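Local structure of ribokinase (3RY7) at residues Lys4-Gly9 with Asp135-Gln140; Asp56-Thr61 with His80-Tyr85; Gly159-Leu164 with Leu264-Asp269. The protein catalyses the ATP- and magnesium-dependent phosphorylation of D-ribose at O-5, yielding D-ribose 5-phosphate. All blocks are in the same frame, centred on the assembly; numbering follows the deposited sequence.

How the contacts relate
All three contacts reach the same large sheet of the ribokinase fold, but at different depths. Contact 1 is the core: it pairs the neighbouring parallel strands 4-8 and 136-140, and ten of its twelve touching residues are buried. Contacts 2 and 3 are partly buried and nearer the surface. Contact 2, its centre about 10 Å from that of contact 1, joins strand 56-64 to the loop after helix 70-78. Contact 3 joins the start of strand 161-165, the next strand beyond 136-140, to the loop between helices 252-263 and 271-283. Direct backbone bonds and aliphatic packing dominate contact 1; contact 2 has one backbone bridge and some apolar packing, supplemented by waters; a lysine ammonium and one water carry contact 3.

Contact 1 (Lys4-Gly9 with Asp135-Gln140); sequences KVVILG and DFVVAQ
Ile7 and Val138 lie side by side on one face of the sheet, their side chains pointing the same way. With Ile7 CG1 turned beside its own backbone N (chi1 -52°), the branch ends in CD1 leaning over the neighbouring strand, where it presses on Val138 CB at 3.5 Å, tighter than usual van der Waals contact. Val5 and Phe136 share this face, whereas Val6, Leu8, Val137 and Ala139 project from the other, where helix 145-157 covers Leu8, Val137 and Ala139; Val6 and Leu8 also touch Ile60 of adjacent strand 56-64.

The backbones run parallel, their axes 4.6 Å apart and 20° off exact alignment. Val6 is gripped from both ends: its N donates to Phe136 O at 2.9 Å, and its O accepts from Val138 N at 2.8 Å. Leu8 N then bonds Val138 O, extending the ladder.

At the start of the strands a carboxylate takes over. Asp135 OD2 receives Lys4 N at 2.8 Å in an almost straight bond (179°), met on the anti side and tilted out of the carboxylate plane. Lys4 O in turn accepts from both Asp135 N and Phe136 N, so three bonds fix the start of the pairing.

At the far end Gln140 bends at chi2 and crosses Ile7 at an angle, its NE2 3.8 Å from Ile7 CG2. That amide nitrogen is held by Gln46 of helix 42-52, and the side chain lies close to Gly43, which probably lines the substrate site. This buried strand pair, covered by helices on both faces, belongs to the central sheet of the alpha/beta fold of the PfkB carbohydrate kinases.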
loop_
_atom_site.group_PDB
_atom_site.type_symbol
_atom_site.label_atom_id
_atom_site.label_comp_id
_atom_site.label_asym_id
_atom_site.label_seq_id
_atom_site.Cartn_x
_atom_site.Cartn_y
_atom_site.Cartn_z
ATOM N N LYS A 4 4.872 -28.980 5.904
ATOM C CA LYS A 4 4.822 -29.195 4.464
ATOM C C LYS A 4 3.374 -29.038 4.023
ATOM O O LYS A 4 2.484 -29.766 4.482
ATOM C CB LYS A 4 5.344 -30.581 4.081
ATOM C CG LYS A 4 6.866 -30.669 4.014
ATOM C CD LYS A 4 7.349 -32.110 3.881
ATOM C CE LYS A 4 7.203 -32.871 5.199
ATOM N NZ LYS A 4 7.666 -34.284 5.092
ATOM N N VAL A 5 3.137 -28.070 3.149
ATOM C CA VAL A 5 1.785 -27.720 2.762
ATOM C C VAL A 5 1.642 -27.811 1.240
ATOM O O VAL A 5 2.448 -27.252 0.502
ATOM C CB VAL A 5 1.406 -26.299 3.281
ATOM C CG1 VAL A 5 0.029 -25.897 2.816
ATOM C CG2 VAL A 5 1.504 -26.234 4.808
ATOM N N VAL A 6 0.639 -28.556 0.782
ATOM C CA VAL A 6 0.258 -28.542 -0.624
ATOM C C VAL A 6 -1.041 -27.798 -0.721
ATOM O O VAL A 6 -1.988 -28.102 0.005
ATOM C CB VAL A 6 0.040 -29.971 -1.201
ATOM C CG1 VAL A 6 -0.594 -29.900 -2.581
ATOM C CG2 VAL A 6 1.353 -30.739 -1.257
ATOM N N ILE A 7 -1.081 -26.802 -1.596
ATOM C CA ILE A 7 -2.330 -26.123 -1.918
ATOM C C ILE A 7 -2.846 -26.649 -3.253
ATOM O O ILE A 7 -2.110 -26.743 -4.223
ATOM C CB ILE A 7 -2.151 -24.580 -1.982
ATOM C CG1 ILE A 7 -1.484 -24.062 -0.704
ATOM C CG2 ILE A 7 -3.471 -23.889 -2.192
ATOM C CD1 ILE A 7 -2.329 -24.239 0.577
ATOM N N LEU A 8 -4.106 -26.980 -3.289
ATOM C CA LEU A 8 -4.769 -27.309 -4.502
ATOM C C LEU A 8 -5.795 -26.264 -4.771
ATOM O O LEU A 8 -6.701 -26.117 -4.017
ATOM C CB LEU A 8 -5.426 -28.658 -4.400
ATOM C CG LEU A 8 -6.110 -29.127 -5.664
ATOM C CD1 LEU A 8 -5.148 -29.532 -6.690
ATOM C CD2 LEU A 8 -7.089 -30.169 -5.383
ATOM N N GLY A 9 -5.632 -25.522 -5.847
ATOM C CA GLY A 9 -6.604 -24.482 -6.113
ATOM C C GLY A 9 -6.349 -23.582 -7.303
ATOM O O GLY A 9 -5.561 -23.900 -8.201
ATOM N N ASP A 135 2.189 -32.531 5.130
ATOM C CA ASP A 135 1.466 -32.529 6.400
ATOM C C ASP A 135 -0.001 -32.120 6.218
ATOM O O ASP A 135 -0.904 -32.664 6.872
ATOM C CB ASP A 135 2.151 -31.585 7.384
ATOM C CG ASP A 135 3.567 -32.030 7.708
ATOM O OD1 ASP A 135 3.734 -33.234 8.026
ATOM O OD2 ASP A 135 4.503 -31.190 7.627
ATOM N N PHE A 136 -0.231 -31.149 5.334
ATOM C CA PHE A 136 -1.583 -30.683 5.028
ATOM C C PHE A 136 -1.746 -30.474 3.540
ATOM O O PHE A 136 -0.815 -30.048 2.851
ATOM C CB PHE A 136 -1.889 -29.342 5.713
ATOM C CG PHE A 136 -1.768 -29.371 7.219
ATOM C CD1 PHE A 136 -2.890 -29.556 8.016
ATOM C CD2 PHE A 136 -0.537 -29.189 7.835
ATOM C CE1 PHE A 136 -2.781 -29.572 9.396
ATOM C CE2 PHE A 136 -0.426 -29.206 9.215
ATOM C CZ PHE A 136 -1.541 -29.400 9.996
ATOM N N VAL A 137 -2.945 -30.752 3.051
ATOM C CA VAL A 137 -3.334 -30.295 1.736
ATOM C C VAL A 137 -4.566 -29.403 1.889
ATOM O O VAL A 137 -5.506 -29.751 2.608
ATOM C CB VAL A 137 -3.582 -31.490 0.763
ATOM C CG1 VAL A 137 -4.346 -32.581 1.458
ATOM C CG2 VAL A 137 -4.328 -31.027 -0.467
ATOM N N VAL A 138 -4.544 -28.240 1.239
ATOM C CA VAL A 138 -5.627 -27.260 1.362
ATOM C C VAL A 138 -6.259 -27.004 0.010
ATOM O O VAL A 138 -5.552 -26.720 -0.950
ATOM C CB VAL A 138 -5.097 -25.904 1.899
ATOM C CG1 VAL A 138 -6.255 -24.944 2.204
ATOM C CG2 VAL A 138 -4.222 -26.112 3.124
ATOM N N ALA A 139 -7.582 -27.071 -0.062
ATOM C CA ALA A 139 -8.285 -26.804 -1.304
ATOM C C ALA A 139 -9.358 -25.744 -1.098
ATOM O O ALA A 139 -9.798 -25.531 0.022
ATOM C CB ALA A 139 -8.922 -28.075 -1.843
ATOM N N GLN A 140 -9.775 -25.111 -2.177
ATOM C CA GLN A 140 -10.935 -24.249 -2.221
ATOM C C GLN A 140 -11.816 -24.635 -3.380
ATOM O O GLN A 140 -11.463 -25.462 -4.165
ATOM C CB GLN A 140 -10.547 -22.774 -2.341
ATOM C CG GLN A 140 -9.335 -22.394 -1.612
ATOM C CD GLN A 140 -8.112 -22.801 -2.313
ATOM O OE1 GLN A 140 -8.068 -22.846 -3.498
ATOM N NE2 GLN A 140 -7.130 -23.139 -1.573
#

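Contact 2 (Asp56-Thr61 with His80-Tyr85); sequences DTTFIT and HIDTSY
The contact belongs to the return of a beta-alpha-beta unit: strand 56-64 leads into helix 70-78, and the chain comes back through 80-85 towards strand 87-89. His80, at positive phi, closes the helix with a Schellman motif, and the chain then runs beside the strand with a single backbone bridge, Thr58 with Asp82. Its stronger bond is Asp82 N to Thr57 O, 2.9 Å and nearly straight at 171°; its other, Phe59 N to Asp82 O, is weak at 3.5 Å.

The side chains of Thr58 and Asp82 lie alongside each other and point the same way, and one water joins Thr58 OG1 to Asp82 OD1. With CG of Asp82 opposite its own N (chi1 176°), OD2 accepts from Ser84 N, above the carboxylate plane, and from Ser84 OG at 2.6 Å on the syn lone pair. The first of these bonds makes an Asx turn. On the buried side Ile81 CG2 meets Phe59 CB at 3.7 Å. On the other face of the strand Thr58 CG2 approaches the Tyr85 ring obliquely, 3.8 Å from CD2.

Past the bridge, where the chains widen, a second water donates to Phe59 O and Asp82 O and accepts from Tyr85 N; before it, a third spans Thr57 N and His80 O. Direct pairing is therefore confined to one bridge, with water supplying the remaining backbone links, and the twice-gripped Asp82 carboxylate oxygen would hold the turn in shape.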
loop_
_atom_site.group_PDB
_atom_site.type_symbol
_atom_site.label_atom_id
_atom_site.label_comp_id
_atom_site.label_asym_id
_atom_site.label_seq_id
_atom_site.Cartn_x
_atom_site.Cartn_y
_atom_site.Cartn_z
ATOM N N ASP A 56 6.764 -25.137 3.919
ATOM C CA ASP A 56 7.268 -25.801 2.725
ATOM C C ASP A 56 6.102 -25.943 1.753
ATOM O O ASP A 56 5.284 -26.864 1.900
ATOM C CB ASP A 56 7.744 -27.202 3.105
ATOM C CG ASP A 56 9.222 -27.413 2.873
ATOM O OD1 ASP A 56 9.560 -28.198 1.959
ATOM O OD2 ASP A 56 10.036 -26.818 3.620
ATOM N N THR A 57 6.014 -25.051 0.769
ATOM C CA THR A 57 4.812 -24.986 -0.067
ATOM C C THR A 57 4.943 -25.502 -1.503
ATOM O O THR A 57 5.905 -25.201 -2.209
ATOM C CB THR A 57 4.264 -23.561 -0.137
ATOM O OG1 THR A 57 4.272 -22.984 1.170
ATOM C CG2 THR A 57 2.835 -23.560 -0.727
ATOM N N THR A 58 3.938 -26.269 -1.915
ATOM C CA THR A 58 3.789 -26.737 -3.282
ATOM C C THR A 58 2.375 -26.370 -3.712
ATOM O O THR A 58 1.428 -26.519 -2.935
ATOM C CB THR A 58 3.975 -28.257 -3.358
ATOM O OG1 THR A 58 5.271 -28.593 -2.857
ATOM C CG2 THR A 58 3.839 -28.759 -4.785
ATOM N N PHE A 59 2.231 -25.854 -4.930
ATOM C CA PHE A 59 0.937 -25.370 -5.416
ATOM C C PHE A 59 0.549 -26.119 -6.678
ATOM O O PHE A 59 1.267 -26.085 -7.673
ATOM C CB PHE A 59 0.999 -23.862 -5.690
ATOM C CG PHE A 59 -0.320 -23.240 -6.069
ATOM C CD1 PHE A 59 -1.519 -23.777 -5.632
ATOM C CD2 PHE A 59 -0.359 -22.093 -6.850
ATOM C CE1 PHE A 59 -2.734 -23.185 -5.972
ATOM C CE2 PHE A 59 -1.563 -21.505 -7.189
ATOM C CZ PHE A 59 -2.751 -22.044 -6.754
ATOM N N ILE A 60 -0.576 -26.822 -6.611
ATOM C CA ILE A 60 -1.127 -27.525 -7.749
ATOM C C ILE A 60 -2.224 -26.647 -8.304
ATOM O O ILE A 60 -3.249 -26.428 -7.662
ATOM C CB ILE A 60 -1.722 -28.886 -7.358
ATOM C CG1 ILE A 60 -0.675 -29.788 -6.698
ATOM C CG2 ILE A 60 -2.273 -29.578 -8.565
ATOM C CD1 ILE A 60 -1.281 -31.076 -6.110
ATOM N N THR A 61 -2.001 -26.110 -9.495
ATOM C CA THR A 61 -2.961 -25.186 -10.055
ATOM C C THR A 61 -2.921 -25.371 -11.561
ATOM O O THR A 61 -1.953 -25.908 -12.097
ATOM C CB THR A 61 -2.625 -23.732 -9.628
ATOM O OG1 THR A 61 -3.714 -22.862 -9.958
ATOM C CG2 THR A 61 -1.352 -23.256 -10.299
ATOM N N HIS A 80 9.363 -18.953 -3.270
ATOM C CA HIS A 80 9.902 -20.304 -3.112
ATOM C C HIS A 80 8.828 -21.394 -3.067
ATOM O O HIS A 80 8.998 -22.451 -2.438
ATOM C CB HIS A 80 10.861 -20.384 -1.919
ATOM C CG HIS A 80 12.117 -19.592 -2.114
ATOM N ND1 HIS A 80 12.328 -18.366 -1.516
ATOM C CD2 HIS A 80 13.210 -19.829 -2.879
ATOM C CE1 HIS A 80 13.504 -17.893 -1.887
ATOM N NE2 HIS A 80 14.060 -18.761 -2.716
ATOM N N ILE A 81 7.727 -21.140 -3.761
ATOM C CA ILE A 81 6.708 -22.154 -3.935
ATOM C C ILE A 81 7.170 -23.124 -5.006
ATOM O O ILE A 81 7.594 -22.705 -6.082
ATOM C CB ILE A 81 5.399 -21.527 -4.364
ATOM C CG1 ILE A 81 4.857 -20.631 -3.242
ATOM C CG2 ILE A 81 4.404 -22.616 -4.745
ATOM C CD1 ILE A 81 3.821 -19.602 -3.697
ATOM N N ASP A 82 7.113 -24.418 -4.712
ATOM C CA ASP A 82 7.515 -25.419 -5.698
ATOM C C ASP A 82 6.456 -25.445 -6.796
ATOM O O ASP A 82 5.285 -25.709 -6.535
ATOM C CB ASP A 82 7.707 -26.795 -5.045
ATOM C CG ASP A 82 8.043 -27.900 -6.053
ATOM O OD1 ASP A 82 8.204 -29.066 -5.639
ATOM O OD2 ASP A 82 8.148 -27.618 -7.259
ATOM N N THR A 83 6.872 -25.139 -8.019
ATOM C CA THR A 83 5.941 -25.001 -9.133
ATOM C C THR A 83 5.959 -26.191 -10.091
ATOM O O THR A 83 5.341 -26.141 -11.158
ATOM C CB THR A 83 6.217 -23.712 -9.912
ATOM O OG1 THR A 83 7.627 -23.596 -10.145
ATOM C CG2 THR A 83 5.759 -22.493 -9.097
ATOM N N SER A 84 6.634 -27.268 -9.683
ATOM C CA SER A 84 6.779 -28.492 -10.482
ATOM C C SER A 84 5.475 -29.095 -10.980
ATOM O O SER A 84 5.459 -29.829 -11.973
ATOM C CB SER A 84 7.484 -29.576 -9.669
ATOM O OG SER A 84 8.764 -29.155 -9.279
ATOM N N TYR A 85 4.385 -28.812 -10.281
ATOM C CA TYR A 85 3.140 -29.499 -10.565
ATOM C C TYR A 85 2.078 -28.594 -11.177
ATOM O O TYR A 85 0.947 -29.013 -11.387
ATOM C CB TYR A 85 2.640 -30.219 -9.306
ATOM C CG TYR A 85 3.658 -31.227 -8.788
ATOM C CD1 TYR A 85 3.719 -32.518 -9.316
ATOM C CD2 TYR A 85 4.588 -30.874 -7.808
ATOM C CE1 TYR A 85 4.661 -33.442 -8.864
ATOM C CE2 TYR A 85 5.537 -31.794 -7.345
ATOM C CZ TYR A 85 5.563 -33.076 -7.878
ATOM O OH TYR A 85 6.489 -33.989 -7.427
HETATM O O HOH W 1 7.818 -22.907 0.192
HETATM O O HOH W 2 6.725 -30.735 -3.752
HETATM O O HOH W 3 3.742 -27.159 -8.184
#

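Contact 3 (Gly159-Leu164 with Leu264-Asp269); sequences GVTTVL and LNKSQD
The backbones keep apart, the nearest CA pair being Thr161 and Lys266 at 7.7 Å, and a type I turn from Asn265 to Gln268, closed by Gln268 N to Asn265 O, places Lys266 and Gln268 beside the start of strand 161-165. Lys266 spans the distance. Its chain, bent at chi2 (-65°) and again at chi3, brings NZ to Gly159 O at 2.7 Å, in the carbonyl plane, with a C=O...N angle of 146°. The same ammonium reaches Thr161 OG1 at 3.1 Å, and the two side chains slide past each other in opposite directions. A weak third bond goes to Asp135 O, just ahead of strand 136-140.

Gly159 ends helix 145-157 as the C-prime residue of a Schellman motif, at the sharp turn from helix into strand in an alpha/beta fold. An ammonium there would probably interact favourably with the partial negative charge at the helix's C-terminal end. The turn lies between helices 252-263 and 271-283, so the contact joins their connection to the N-terminal end of strand 161-165, inside the sheet.

One water completes the join: it accepts from Thr161 OG1 and donates to Lys266 O and to Gln268 OE1, each at 2.8 Å. Gln268, extended beyond CG, comes at Thr161 from the opposite direction, OE1 4.2 Å from Thr161 CG2, while its NE2 is bonded to Thr218. Within the loop, Asn265 ND2 donates to the syn lone pair of Asp269 OD2 at 3.0 Å.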
loop_
_atom_site.group_PDB
_atom_site.type_symbol
_atom_site.label_atom_id
_atom_site.label_comp_id
_atom_site.label_asym_id
_atom_site.label_seq_id
_atom_site.Cartn_x
_atom_site.Cartn_y
_atom_site.Cartn_z
ATOM N N GLY A 159 -2.494 -40.721 5.516
ATOM C CA GLY A 159 -2.389 -40.027 6.798
ATOM C C GLY A 159 -2.143 -38.516 6.727
ATOM O O GLY A 159 -1.751 -37.888 7.710
ATOM N N VAL A 160 -2.379 -37.925 5.562
ATOM C CA VAL A 160 -2.182 -36.485 5.382
ATOM C C VAL A 160 -3.478 -35.726 5.714
ATOM O O VAL A 160 -4.556 -36.081 5.225
ATOM C CB VAL A 160 -1.704 -36.163 3.953
ATOM C CG1 VAL A 160 -1.594 -34.647 3.734
ATOM C CG2 VAL A 160 -0.368 -36.861 3.681
ATOM N N THR A 161 -3.373 -34.704 6.568
ATOM C CA THR A 161 -4.538 -33.919 7.008
ATOM C C THR A 161 -5.169 -33.088 5.882
ATOM O O THR A 161 -4.484 -32.328 5.203
ATOM C CB THR A 161 -4.145 -32.970 8.159
ATOM O OG1 THR A 161 -3.562 -33.744 9.207
ATOM C CG2 THR A 161 -5.370 -32.222 8.692
ATOM N N THR A 162 -6.473 -33.242 5.674
ATOM C CA THR A 162 -7.144 -32.474 4.638
ATOM C C THR A 162 -7.872 -31.245 5.179
ATOM O O THR A 162 -8.547 -31.312 6.205
ATOM C CB THR A 162 -8.141 -33.316 3.856
ATOM O OG1 THR A 162 -9.150 -33.810 4.746
ATOM C CG2 THR A 162 -7.435 -34.478 3.170
ATOM N N VAL A 163 -7.743 -30.122 4.482
ATOM C CA VAL A 163 -8.454 -28.920 4.876
ATOM C C VAL A 163 -9.156 -28.235 3.709
ATOM O O VAL A 163 -8.544 -27.888 2.697
ATOM C CB VAL A 163 -7.573 -27.958 5.752
ATOM C CG1 VAL A 163 -6.119 -28.410 5.805
ATOM C CG2 VAL A 163 -7.719 -26.530 5.312
ATOM N N LEU A 164 -10.468 -28.088 3.840
ATOM C CA LEU A 164 -11.274 -27.489 2.790
ATOM C C LEU A 164 -11.814 -26.132 3.228
ATOM O O LEU A 164 -12.496 -26.018 4.251
ATOM C CB LEU A 164 -12.446 -28.383 2.395
ATOM C CG LEU A 164 -13.402 -27.755 1.366
ATOM C CD1 LEU A 164 -12.718 -27.600 0.033
ATOM C CD2 LEU A 164 -14.686 -28.555 1.210
ATOM N N LEU A 264 -0.423 -24.564 12.347
ATOM C CA LEU A 264 -1.074 -25.726 12.960
ATOM C C LEU A 264 -0.119 -26.891 13.142
ATOM O O LEU A 264 0.547 -27.307 12.192
ATOM C CB LEU A 264 -2.229 -26.210 12.090
ATOM C CG LEU A 264 -3.586 -26.420 12.757
ATOM C CD1 LEU A 264 -4.404 -27.410 11.949
ATOM C CD2 LEU A 264 -3.468 -26.866 14.209
ATOM N N ASN A 265 -0.053 -27.426 14.357
ATOM C CA ASN A 265 0.697 -28.660 14.585
ATOM C C ASN A 265 -0.084 -29.824 14.004
ATOM O O ASN A 265 -1.315 -29.760 13.910
ATOM C CB ASN A 265 0.950 -28.885 16.081
ATOM C CG ASN A 265 1.959 -27.911 16.654
ATOM O OD1 ASN A 265 2.741 -27.301 15.916
ATOM N ND2 ASN A 265 1.956 -27.765 17.977
ATOM N N LYS A 266 0.610 -30.882 13.603
ATOM C CA LYS A 266 -0.079 -32.042 13.048
ATOM C C LYS A 266 -1.103 -32.587 14.035
ATOM O O LYS A 266 -2.211 -32.958 13.655
ATOM C CB LYS A 266 0.917 -33.134 12.665
ATOM C CG LYS A 266 1.055 -33.397 11.166
ATOM C CD LYS A 266 -0.224 -33.942 10.517
ATOM C CE LYS A 266 0.124 -35.053 9.513
ATOM N NZ LYS A 266 -1.063 -35.470 8.714
ATOM N N SER A 267 -0.711 -32.607 15.307
ATOM C CA SER A 267 -1.539 -33.094 16.406
ATOM C C SER A 267 -2.770 -32.226 16.636
ATOM O O SER A 267 -3.701 -32.635 17.343
ATOM C CB SER A 267 -0.712 -33.121 17.695
ATOM O OG SER A 267 -0.093 -31.862 17.920
ATOM N N GLN A 268 -2.763 -31.029 16.044
ATOM C CA GLN A 268 -3.824 -30.044 16.241
ATOM C C GLN A 268 -4.041 -29.682 17.719
ATOM O O GLN A 268 -5.166 -29.374 18.139
ATOM C CB GLN A 268 -5.135 -30.517 15.602
ATOM C CG GLN A 268 -5.112 -30.578 14.069
ATOM C CD GLN A 268 -6.485 -30.889 13.487
ATOM O OE1 GLN A 268 -6.625 -31.784 12.648
ATOM N NE2 GLN A 268 -7.507 -30.156 13.936
ATOM N N ASP A 269 -2.966 -29.714 18.503
ATOM C CA ASP A 269 -3.057 -29.405 19.935
ATOM C C ASP A 269 -3.011 -27.893 20.183
ATOM O O ASP A 269 -3.197 -27.435 21.311
ATOM C CB ASP A 269 -1.949 -30.127 20.720
ATOM C CG ASP A 269 -0.545 -29.735 20.254
ATOM O OD1 ASP A 269 0.423 -30.489 20.513
ATOM O OD2 ASP A 269 -0.406 -28.668 19.619
HETATM O O HOH W 4 -4.301 -33.049 11.783
#